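Local coordinates for protein 3-phosphoshikimate 1-carboxyvinyltransferase (Streptomyces sviceus, PDB 7M0O) that probably transfers the enolpyruvyl group of phosphoenolpyruvate to the 5-hydroxyl of shikimate 3-phosphate, the sixth of seven steps towards chorismate, at residues H93-F98 with P133-A138; A331-R336 with Q359-G364. One frame throughout, in Å; residues are numbered along the deposited sequence.

Overall arrangement
The two interactions lie in different lobes of the two-domain EPSP synthase fold, on opposite sides of the chain's centre, with centres about 49 Å apart and nearest atoms about 29 Å apart. They share no helix or strand. Interaction 1 joins the two middle strands of a four-stranded mixed sheet: main-chain bonds do the holding, one face is buried under helix 79-90, and the other carries polar and charged side chains. Interaction 2 ties the end of helix 326-336 to the short strand 359-360 and the turn after it. Here side chains from the helix grip the backbone and hydroxyls of the loop, with buried Asn-333 behind and charged groups nearer the surface.

Interaction 1: H93-F98 with P133-A138; sequences HGTYRF and PLTVRA
Gly-94, Tyr-96 and Phe-98 pair with Ala-138, Val-136 and Leu-134 through six reciprocal backbone hydrogen bonds, the shortest being Ala-138 N to Gly-94 O at 2.7 Å. The strands run antiparallel at 166°, and CA-H...O contacts, such as Thr-95 CA to Val-136 O at 3.5 Å, fill in between. Within this ladder Gly-94 has backbone angles at which a CB would press on the carbonyl O of His-93; it would also collide with Tyr-96 OH, which is hydrogen-bonded to Val-68 O. Apolar contacts occupy the face turned to helix 79-90. The first torsion of Leu-134 (chi1 56°) sets CG between the backbone N and carbonyl carbon, and CD1 meets Phe-98 CD1 at 3.9 Å. Further along, Val-136 CG2 approaches Phe-98 CE1, while Ala-138 CB sits at the edge of the Tyr-96 ring, 4.1 Å from CE2. On the other face Arg-97 CG lies alongside Thr-135, 3.8 Å from OG1, before its guanidinium leaves for Asp-72 and Glu-70. A water donates to both Thr-135 OG1 and Phe-98 O, and OG1 also bonds Glu-126. A valine in place of Thr-135 would probably leave that water and Glu-126 each short of a partner. These middle strands of a four-stranded sheet, in a fold built of beta-alpha-beta-alpha-beta-beta units, are greasy against the helix and polar on the reverse, where Arg-97 pairs with acids of strand 70-74.

Interaction 2: A331-R336 with Q359-G364; sequences AENLRR and QVTSYG
Gln-359 offers only its carbonyl: Arg-336 NH1 donates to Gln-359 O at 2.9 Å, the acceptor lying in the guanidinium plane. Val-360 turns its side chain away, toward Ile-368 and Phe-384, yet its CG1 still brushes the Asn-333 amide, 3.5 Å from OD1. Thr-361 is where most of the grip falls. The Asn-333 amide binds its backbone at two points: OD1 accepts from Thr-361 N at 2.8 Å, on a lone pair in the carbonyl plane, while ND2 donates to Thr-361 O at 3.0 Å, nearly straight at 168°. ND2 also reaches Ala-329 O one helical turn back, which fixes the rotation of the amide. The hydroxyl of Thr-361 takes a short bond from Arg-336 NH1 (2.6 Å to OG1) and a weak one from NH2. Ser-362 points away from the helix; its OG accepts from Gly-364 N, an ST turn, and also bonds Asp-385. Tyr-363 then comes back, with Thr-361 CG2 over one face near the rim, and its OH donates to the syn lone pair of Glu-332 OE1, 2.5 Å away. Glu-332 gets there because CG is anti to the backbone N (chi1 -174°) and the chain stays extended. Its OE2 salt-bridges Arg-336 NH2. The contact thus joins helix 326-336 to strand 359-360 and the turn leading to helix 366-375; the opposite charges of Glu-332 and Arg-336 probably polarise the bound hydroxyls, holding Tyr-363 about 8 Å, between side chains, from Arg-326 and Lys-392, which are predicted to bind phosphoenolpyruvate.

Interaction 1: H93-F98 with P133-A138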
ATOM      1  N   HIS A  93     -20.413 -16.340  13.692  1.00 11.91           N
ATOM      2  CA  HIS A  93     -21.699 -16.694  14.288  1.00 13.25           C
ATOM      3  C   HIS A  93     -21.852 -15.952  15.612  1.00 12.54           C
ATOM      4  O   HIS A  93     -21.206 -16.298  16.604  1.00 12.42           O
ATOM      5  CB  HIS A  93     -21.788 -18.213  14.477  1.00 14.46           C
ATOM      6  CG  HIS A  93     -21.358 -18.989  13.267  1.00 16.01           C
ATOM      7  ND1 HIS A  93     -22.250 -19.448  12.317  1.00 19.44           N
ATOM      8  CD2 HIS A  93     -20.126 -19.355  12.834  1.00 18.64           C
ATOM      9  CE1 HIS A  93     -21.587 -20.067  11.356  1.00 21.16           C
ATOM     10  NE2 HIS A  93     -20.296 -20.022  11.642  1.00 19.01           N
ATOM     11  N   GLY A  94     -22.711 -14.945  15.634  1.00 13.34           N
ATOM     12  CA  GLY A  94     -22.908 -14.155  16.832  1.00 15.14           C
ATOM     13  C   GLY A  94     -23.553 -12.832  16.468  1.00 14.79           C
ATOM     14  O   GLY A  94     -23.982 -12.628  15.338  1.00 17.42           O
ATOM     15  N   THR A  95     -23.623 -11.942  17.459  1.00 13.39           N
ATOM     16  CA  THR A  95     -24.222 -10.615  17.275  1.00 14.98           C
ATOM     17  C   THR A  95     -23.182  -9.536  17.555  1.00 13.23           C
ATOM     18  O   THR A  95     -22.690  -9.429  18.681  1.00 12.14           O
ATOM     19  CB  THR A  95     -25.443 -10.422  18.174  1.00 16.88           C
ATOM     20  OG1 THR A  95     -26.316 -11.549  18.041  1.00 26.87           O
ATOM     21  CG2 THR A  95     -26.190  -9.159  17.780  1.00 27.41           C
ATOM     22  N   TYR A  96     -22.853  -8.736  16.536  1.00 13.64           N
ATOM     23  CA  TYR A  96     -21.703  -7.828  16.600  1.00 14.03           C
ATOM     24  C   TYR A  96     -22.122  -6.415  16.220  1.00 16.45           C
ATOM     25  O   TYR A  96     -22.565  -6.170  15.091  1.00 15.65           O
ATOM     26  CB  TYR A  96     -20.577  -8.339  15.693  1.00 14.01           C
ATOM     27  CG  TYR A  96     -20.259  -9.789  15.991  1.00 12.57           C
ATOM     28  CD1 TYR A  96     -19.656 -10.143  17.189  1.00 14.65           C
ATOM     29  CD2 TYR A  96     -20.620 -10.815  15.107  1.00 13.48           C
ATOM     30  CE1 TYR A  96     -19.374 -11.463  17.495  1.00 15.27           C
ATOM     31  CE2 TYR A  96     -20.330 -12.131  15.403  1.00 15.29           C
ATOM     32  CZ  TYR A  96     -19.718 -12.450  16.603  1.00 14.38           C
ATOM     33  OH  TYR A  96     -19.433 -13.761  16.916  1.00 14.28           O
ATOM     34  N   ARG A  97     -21.952  -5.485  17.162  1.00 13.33           N
ATOM     35  CA  ARG A  97     -22.345  -4.087  16.987  1.00 12.53           C
ATOM     36  C   ARG A  97     -21.089  -3.255  16.735  1.00 17.20           C
ATOM     37  O   ARG A  97     -20.249  -3.102  17.628  1.00 18.02           O
ATOM     38  CB  ARG A  97     -23.107  -3.587  18.213  1.00 15.69           C
ATOM     39  CG  ARG A  97     -24.434  -4.293  18.434  1.00 16.83           C
ATOM     40  CD  ARG A  97     -25.062  -3.929  19.772  1.00 21.68           C
ATOM     41  NE  ARG A  97     -24.267  -4.439  20.882  1.00 28.41           N
ATOM     42  CZ  ARG A  97     -24.391  -5.659  21.393  1.00 22.83           C
ATOM     43  NH1 ARG A  97     -25.291  -6.502  20.896  1.00 25.74           N
ATOM     44  NH2 ARG A  97     -23.612  -6.037  22.401  1.00 24.51           N
ATOM     45  N   PHE A  98     -20.963  -2.721  15.520  1.00 14.43           N
ATOM     46  CA  PHE A  98     -19.797  -1.940  15.123  1.00 16.38           C
ATOM     47  C   PHE A  98     -20.092  -0.447  15.181  1.00 15.49           C
ATOM     48  O   PHE A  98     -21.214   0.000  14.925  1.00 13.58           O
ATOM     49  CB  PHE A  98     -19.357  -2.323  13.705  1.00 10.80           C
ATOM     50  CG  PHE A  98     -18.779  -3.708  13.607  1.00 14.56           C
ATOM     51  CD1 PHE A  98     -19.576  -4.799  13.295  1.00 14.91           C
ATOM     52  CD2 PHE A  98     -17.421  -3.916  13.808  1.00 15.50           C
ATOM     53  CE1 PHE A  98     -19.034  -6.080  13.207  1.00 15.90           C
ATOM     54  CE2 PHE A  98     -16.877  -5.197  13.715  1.00 16.31           C
ATOM     55  CZ  PHE A  98     -17.694  -6.278  13.416  1.00 17.14           C
ATOM     56  N   PRO A 133     -22.755   3.598  12.652  1.00 12.97           N
ATOM     57  CA  PRO A 133     -22.764   2.272  13.280  1.00 10.00           C
ATOM     58  C   PRO A 133     -23.600   1.259  12.494  1.00 12.58           C
ATOM     59  O   PRO A 133     -24.559   1.619  11.808  1.00 12.60           O
ATOM     60  CB  PRO A 133     -23.370   2.550  14.668  1.00 12.80           C
ATOM     61  CG  PRO A 133     -24.179   3.780  14.483  1.00 13.17           C
ATOM     62  CD  PRO A 133     -23.446   4.608  13.475  1.00 15.97           C
ATOM     63  N   LEU A 134     -23.206  -0.008  12.579  1.00 10.84           N
ATOM     64  CA  LEU A 134     -23.956  -1.074  11.932  1.00 14.66           C
ATOM     65  C   LEU A 134     -23.860  -2.332  12.773  1.00 13.92           C
ATOM     66  O   LEU A 134     -22.899  -2.530  13.526  1.00 16.70           O
ATOM     67  CB  LEU A 134     -23.452  -1.335  10.513  1.00 14.92           C
ATOM     68  CG  LEU A 134     -21.968  -1.667  10.366  1.00 13.61           C
ATOM     69  CD1 LEU A 134     -21.758  -3.191  10.448  1.00 18.30           C
ATOM     70  CD2 LEU A 134     -21.431  -1.128   9.059  1.00 14.63           C
ATOM     71  N   THR A 135     -24.847  -3.201  12.616  1.00 16.04           N
ATOM     72  CA  THR A 135     -24.965  -4.391  13.444  1.00 13.23           C
ATOM     73  C   THR A 135     -25.042  -5.622  12.550  1.00 13.80           C
ATOM     74  O   THR A 135     -25.864  -5.662  11.631  1.00 13.82           O
ATOM     75  CB  THR A 135     -26.197  -4.270  14.344  1.00 14.68           C
ATOM     76  OG1 THR A 135     -26.016  -3.143  15.215  1.00 18.54           O
ATOM     77  CG2 THR A 135     -26.400  -5.534  15.182  1.00 20.38           C
ATOM     78  N   VAL A 136     -24.183  -6.610  12.811  1.00 13.98           N
ATOM     79  CA  VAL A 136     -24.185  -7.883  12.086  1.00 15.75           C
ATOM     80  C   VAL A 136     -24.681  -8.990  13.005  1.00 15.94           C
ATOM     81  O   VAL A 136     -24.015  -9.341  13.991  1.00 14.62           O
ATOM     82  CB  VAL A 136     -22.795  -8.250  11.545  1.00 11.95           C
ATOM     83  CG1 VAL A 136     -22.875  -9.571  10.747  1.00 14.22           C
ATOM     84  CG2 VAL A 136     -22.194  -7.118  10.712  1.00 16.19           C
ATOM     85  N   ARG A 137     -25.822  -9.579  12.653  1.00 15.13           N
ATOM     86  CA  ARG A 137     -26.305 -10.816  13.273  1.00 13.40           C
ATOM     87  C   ARG A 137     -25.826 -11.967  12.398  1.00 13.65           C
ATOM     88  O   ARG A 137     -26.516 -12.404  11.476  1.00 15.07           O
ATOM     89  CB  ARG A 137     -27.819 -10.783  13.415  1.00 16.58           C
ATOM     90  CG  ARG A 137     -28.300  -9.691  14.388  1.00 22.65           C
ATOM     91  CD  ARG A 137     -29.767  -9.298  14.168  1.00 25.10           C
ATOM     92  NE  ARG A 137     -30.320  -8.501  15.268  1.00 30.12           N
ATOM     93  CZ  ARG A 137     -30.228  -7.175  15.379  1.00 31.64           C
ATOM     94  NH1 ARG A 137     -29.598  -6.467  14.455  1.00 29.65           N
ATOM     95  NH2 ARG A 137     -30.772  -6.550  16.421  1.00 29.88           N
ATOM     96  N   ALA A 138     -24.615 -12.444  12.686  1.00 12.72           N
ATOM     97  CA  ALA A 138     -23.892 -13.351  11.801  1.00 12.70           C
ATOM     98  C   ALA A 138     -24.321 -14.803  12.002  1.00 12.53           C
ATOM     99  O   ALA A 138     -24.560 -15.248  13.131  1.00 14.28           O
ATOM    100  CB  ALA A 138     -22.382 -13.213  12.054  1.00 15.04           C
TER
HETATM  101  O   HOH W   1     -24.032  -0.861  15.874  1.00 21.55           O

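Interaction 2: A331-R336 with Q359-G364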
ATOM      1  N   ALA A 331       7.973  19.415 -13.458  1.00 13.78           N
ATOM      2  CA  ALA A 331       8.542  20.387 -14.381  1.00 10.80           C
ATOM      3  C   ALA A 331       8.648  21.763 -13.735  1.00 12.04           C
ATOM      4  O   ALA A 331       9.669  22.450 -13.867  1.00 14.26           O
ATOM      5  CB  ALA A 331       7.701  20.458 -15.655  1.00 16.73           C
ATOM      6  N   GLU A 332       7.599  22.188 -13.040  1.00 13.72           N
ATOM      7  CA  GLU A 332       7.623  23.520 -12.454  1.00 16.85           C
ATOM      8  C   GLU A 332       8.746  23.644 -11.431  1.00 17.90           C
ATOM      9  O   GLU A 332       9.459  24.650 -11.398  1.00 17.85           O
ATOM     10  CB  GLU A 332       6.272  23.843 -11.818  1.00 19.65           C
ATOM     11  CG  GLU A 332       6.174  25.274 -11.311  1.00 19.16           C
ATOM     12  CD  GLU A 332       4.921  25.531 -10.492  1.00 32.51           C
ATOM     13  OE1 GLU A 332       4.092  24.605 -10.328  1.00 29.90           O
ATOM     14  OE2 GLU A 332       4.769  26.675 -10.012  1.00 34.26           O
ATOM     15  N   ASN A 333       8.932  22.619 -10.600  1.00 13.98           N
ATOM     16  CA  ASN A 333       9.942  22.710  -9.550  1.00 16.59           C
ATOM     17  C   ASN A 333      11.349  22.572 -10.120  1.00 14.29           C
ATOM     18  O   ASN A 333      12.277  23.250  -9.666  1.00 14.45           O
ATOM     19  CB  ASN A 333       9.649  21.659  -8.481  1.00 13.49           C
ATOM     20  CG  ASN A 333       8.556  22.117  -7.517  1.00 16.08           C
ATOM     21  OD1 ASN A 333       8.713  23.132  -6.820  1.00 18.74           O
ATOM     22  ND2 ASN A 333       7.439  21.405  -7.497  1.00 14.95           N
ATOM     23  N   LEU A 334      11.523  21.725 -11.142  1.00 11.44           N
ATOM     24  CA  LEU A 334      12.826  21.592 -11.784  1.00 10.90           C
ATOM     25  C   LEU A 334      13.226  22.898 -12.456  1.00 16.48           C
ATOM     26  O   LEU A 334      14.395  23.306 -12.403  1.00 15.16           O
ATOM     27  CB  LEU A 334      12.795  20.445 -12.796  1.00 13.65           C
ATOM     28  CG  LEU A 334      13.008  19.047 -12.218  1.00 16.00           C
ATOM     29  CD1 LEU A 334      12.607  17.949 -13.230  1.00 12.21           C
ATOM     30  CD2 LEU A 334      14.448  18.880 -11.765  1.00 14.72           C
ATOM     31  N   ARG A 335      12.254  23.592 -13.049  1.00 15.92           N
ATOM     32  CA  ARG A 335      12.548  24.862 -13.703  1.00 14.83           C
ATOM     33  C   ARG A 335      12.901  25.933 -12.683  1.00 15.58           C
ATOM     34  O   ARG A 335      13.768  26.777 -12.935  1.00 19.89           O
ATOM     35  CB  ARG A 335      11.355  25.297 -14.548  1.00 13.18           C
ATOM     36  CG  ARG A 335      11.219  24.513 -15.851  1.00 16.00           C
ATOM     37  CD  ARG A 335       9.834  24.726 -16.475  1.00 16.65           C
ATOM     38  NE  ARG A 335       9.706  24.065 -17.767  1.00 18.70           N
ATOM     39  CZ  ARG A 335       8.561  23.576 -18.231  1.00 23.04           C
ATOM     40  NH1 ARG A 335       7.449  23.677 -17.505  1.00 24.75           N
ATOM     41  NH2 ARG A 335       8.519  22.990 -19.418  1.00 21.14           N
ATOM     42  N   ARG A 336      12.233  25.914 -11.533  1.00 16.02           N
ATOM     43  CA  ARG A 336      12.573  26.849 -10.466  1.00 19.88           C
ATOM     44  C   ARG A 336      14.011  26.654  -9.999  1.00 20.77           C
ATOM     45  O   ARG A 336      14.670  27.615  -9.580  1.00 20.37           O
ATOM     46  CB  ARG A 336      11.595  26.690  -9.300  1.00 22.64           C
ATOM     47  CG  ARG A 336      11.678  27.793  -8.257  1.00 28.02           C
ATOM     48  CD  ARG A 336      10.534  27.688  -7.258  1.00 27.44           C
ATOM     49  NE  ARG A 336       9.248  27.731  -7.941  1.00 35.63           N
ATOM     50  CZ  ARG A 336       8.129  27.222  -7.447  1.00 32.83           C
ATOM     51  NH1 ARG A 336       8.138  26.629  -6.263  1.00 32.39           N
ATOM     52  NH2 ARG A 336       7.001  27.304  -8.136  1.00 29.99           N
ATOM     53  N   GLN A 359      12.559  27.153  -2.869  1.00 24.01           N
ATOM     54  CA  GLN A 359      11.439  26.528  -2.189  1.00 18.52           C
ATOM     55  C   GLN A 359      10.592  25.756  -3.190  1.00 21.29           C
ATOM     56  O   GLN A 359      10.154  26.304  -4.206  1.00 25.27           O
ATOM     57  CB  GLN A 359      10.578  27.570  -1.484  1.00 21.89           C
ATOM     58  CG  GLN A 359       9.510  26.938  -0.636  1.00 20.76           C
ATOM     59  CD  GLN A 359       8.456  27.922  -0.201  1.00 26.96           C
ATOM     60  OE1 GLN A 359       7.720  28.467  -1.020  1.00 34.79           O
ATOM     61  NE2 GLN A 359       8.380  28.159   1.096  1.00 24.85           N
ATOM     62  N   VAL A 360      10.357  24.484  -2.890  1.00 18.85           N
ATOM     63  CA  VAL A 360       9.564  23.601  -3.733  1.00 16.44           C
ATOM     64  C   VAL A 360       8.083  23.839  -3.470  1.00 15.68           C
ATOM     65  O   VAL A 360       7.654  23.908  -2.312  1.00 17.51           O
ATOM     66  CB  VAL A 360       9.943  22.140  -3.460  1.00 14.49           C
ATOM     67  CG1 VAL A 360       8.849  21.181  -3.945  1.00 14.81           C
ATOM     68  CG2 VAL A 360      11.295  21.829  -4.102  1.00 21.71           C
ATOM     69  N   THR A 361       7.297  23.982  -4.548  1.00 13.66           N
ATOM     70  CA  THR A 361       5.840  24.011  -4.443  1.00 14.43           C
ATOM     71  C   THR A 361       5.306  22.579  -4.435  1.00 18.39           C
ATOM     72  O   THR A 361       5.302  21.901  -5.467  1.00 17.70           O
ATOM     73  CB  THR A 361       5.207  24.794  -5.590  1.00 22.70           C
ATOM     74  OG1 THR A 361       5.701  26.134  -5.592  1.00 27.92           O
ATOM     75  CG2 THR A 361       3.679  24.828  -5.406  1.00 19.99           C
ATOM     76  N   SER A 362       4.831  22.127  -3.277  1.00 16.51           N
ATOM     77  CA  SER A 362       4.475  20.724  -3.112  1.00 16.78           C
ATOM     78  C   SER A 362       3.111  20.359  -3.688  1.00 18.06           C
ATOM     79  O   SER A 362       2.902  19.190  -4.046  1.00 19.10           O
ATOM     80  CB  SER A 362       4.552  20.365  -1.620  1.00 22.43           C
ATOM     81  OG  SER A 362       3.411  20.845  -0.930  1.00 18.68           O
ATOM     82  N   TYR A 363       2.180  21.309  -3.782  1.00 17.44           N
ATOM     83  CA  TYR A 363       0.773  21.021  -4.087  1.00 16.80           C
ATOM     84  C   TYR A 363       0.157  20.044  -3.079  1.00 16.60           C
ATOM     85  O   TYR A 363      -0.836  19.370  -3.384  1.00 17.21           O
ATOM     86  CB  TYR A 363       0.590  20.498  -5.527  1.00 20.58           C
ATOM     87  CG  TYR A 363       0.897  21.552  -6.574  1.00 17.81           C
ATOM     88  CD1 TYR A 363      -0.073  22.461  -6.973  1.00 25.62           C
ATOM     89  CD2 TYR A 363       2.164  21.657  -7.135  1.00 22.03           C
ATOM     90  CE1 TYR A 363       0.204  23.434  -7.915  1.00 27.20           C
ATOM     91  CE2 TYR A 363       2.455  22.631  -8.082  1.00 22.83           C
ATOM     92  CZ  TYR A 363       1.469  23.514  -8.471  1.00 22.46           C
ATOM     93  OH  TYR A 363       1.750  24.496  -9.402  1.00 25.95           O
ATOM     94  N   GLY A 364       0.733  19.966  -1.875  1.00 18.21           N
ATOM     95  CA  GLY A 364       0.316  19.026  -0.852  1.00 16.72           C
ATOM     96  C   GLY A 364       0.638  17.583  -1.155  1.00 14.43           C
ATOM     97  O   GLY A 364       0.145  16.686  -0.458  1.00 16.32           O
TER